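PDB 6W1G: hydroxyglutarate synthase from Pseudomonas putida, which catalyses the iron(II)-dependent decarboxylation and hydroxylation of 2-oxoadipate by dioxygen to D-2-hydroxyglutarate, as part of a D-lysine catabolic pathway. Local coordinates for residues T378-Q381 with G382-A386. Numbering follows the deposited sequence.
Sequences TTLQ and GLIDA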
loop_
_atom_site.group_PDB
_atom_site.type_symbol
_atom_site.label_atom_id
_atom_site.label_comp_id
_atom_site.label_asym_id
_atom_site.label_seq_id
_atom_site.Cartn_x
_atom_site.Cartn_y
_atom_site.Cartn_z
ATOM N N THR A 378 38.058 6.259 6.581
ATOM C CA THR A 378 37.947 4.959 7.221
ATOM C C THR A 378 36.558 4.665 7.776
ATOM O O THR A 378 36.363 3.567 8.329
ATOM C CB THR A 378 38.962 4.807 8.374
ATOM O OG1 THR A 378 38.702 5.747 9.429
ATOM C CG2 THR A 378 40.414 4.987 7.866
ATOM N N THR A 379 35.589 5.558 7.584
ATOM C CA THR A 379 34.268 5.427 8.167
ATOM C C THR A 379 33.222 5.743 7.123
ATOM O O THR A 379 33.481 6.388 6.096
ATOM C CB THR A 379 34.045 6.380 9.355
ATOM O OG1 THR A 379 34.116 7.696 8.845
ATOM C CG2 THR A 379 35.057 6.177 10.479
ATOM N N LEU A 380 32.016 5.267 7.391
ATOM C CA LEU A 380 30.885 5.571 6.523
ATOM C C LEU A 380 30.632 7.075 6.450
ATOM O O LEU A 380 30.460 7.649 5.370
ATOM C CB LEU A 380 29.649 4.824 7.010
ATOM C CG LEU A 380 28.359 5.077 6.231
ATOM C CD1 LEU A 380 28.520 4.790 4.760
ATOM C CD2 LEU A 380 27.249 4.207 6.837
ATOM N N GLN A 381 30.626 7.751 7.605
ATOM C CA GLN A 381 30.425 9.181 7.591
ATOM C C GLN A 381 31.527 9.887 6.812
ATOM O O GLN A 381 31.268 10.856 6.093
ATOM C CB GLN A 381 30.395 9.740 9.009
ATOM C CG GLN A 381 30.015 11.207 9.020
ATOM C CD GLN A 381 28.583 11.359 8.605
ATOM O OE1 GLN A 381 27.694 10.751 9.199
ATOM N NE2 GLN A 381 28.329 12.161 7.601
ATOM N N GLY A 382 32.753 9.437 6.950
ATOM C CA GLY A 382 33.832 10.077 6.232
ATOM C C GLY A 382 33.714 9.920 4.721
ATOM O O GLY A 382 34.030 10.837 3.949
ATOM N N LEU A 383 33.258 8.747 4.278
ATOM C CA LEU A 383 33.026 8.533 2.860
ATOM C C LEU A 383 31.864 9.372 2.344
ATOM O O LEU A 383 31.899 9.864 1.219
ATOM C CB LEU A 383 32.744 7.049 2.599
ATOM C CG LEU A 383 33.947 6.146 2.762
ATOM C CD1 LEU A 383 33.515 4.704 2.837
ATOM C CD2 LEU A 383 34.935 6.344 1.622
ATOM N N ILE A 384 30.810 9.519 3.140
ATOM C CA ILE A 384 29.715 10.413 2.775
ATOM C C ILE A 384 30.235 11.841 2.677
ATOM O O ILE A 384 29.963 12.543 1.690
ATOM C CB ILE A 384 28.583 10.295 3.801
ATOM C CG1 ILE A 384 27.891 8.919 3.705
ATOM C CG2 ILE A 384 27.584 11.432 3.641
ATOM C CD1 ILE A 384 27.028 8.587 4.898
ATOM N N ASP A 385 30.984 12.289 3.687
ATOM C CA ASP A 385 31.455 13.667 3.692
ATOM C C ASP A 385 32.355 13.965 2.503
ATOM O O ASP A 385 32.349 15.087 1.981
ATOM C CB ASP A 385 32.199 13.959 5.000
ATOM C CG ASP A 385 31.310 13.963 6.232
ATOM O OD1 ASP A 385 30.080 13.963 6.102
ATOM O OD2 ASP A 385 31.871 13.986 7.351
ATOM N N ALA A 386 33.153 12.998 2.086
ATOM C CA ALA A 386 34.045 13.180 0.938
ATOM C C ALA A 386 33.359 12.953 -0.404
ATOM O O ALA A 386 34.004 13.056 -1.443
ATOM C CB ALA A 386 35.216 12.211 1.051
#
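Leu-380 and Ile-384 meet one turn apart on the closely packed side of this short helix, where CG of Leu-380 lies 4.0 Å from CD1 of Ile-384. The two side chains cross at a slant, and CG1 of Ile-384 lies against Leu-380 O at 3.3 Å, the same oxygen that receives the isoleucine's own backbone N-H. That bond, Ile-384 N to Leu-380 O, measures 2.9 Å. Both residues also pack on Val-389 of strand 389-393 and on Arg-352 of helix 348-353. Leu-383, the buried member, sets CG 3.4 Å from Thr-379 O and reaches Val-389 and Leu-461.

The helix, residues 380-385, starts with a classical N-cap. Thr-379 has chi1 of 64°, which places OG1 between its backbone N and carbonyl carbon and within 2.9 Å of Gly-382 N; the N-H...O angle of 151° supports a capping bond. Leu-383 N then bonds to Thr-379 O, and Asp-385 N to Gln-381 O, continuing the i to i+4 pattern. The cap belongs to a peripheral helix beside the two-stranded antiparallel sheet of 359-363 and 389-393, away from the metal site.

The solvent side is polar and more open. Here the Gln-381 chain bends at chi2, which carries the amide one turn on toward the C-terminal end of the helix, where NE2 donates to Asp-385 OD1 at 2.9 Å. The acceptor lies in the amide plane, whereas the donor stands above the carboxylate plane, the two planes being 41° apart. At the other end of the same amide, OE1 accepts from Arg-352 NH1, so partners on both heteroatoms restrict its rotation.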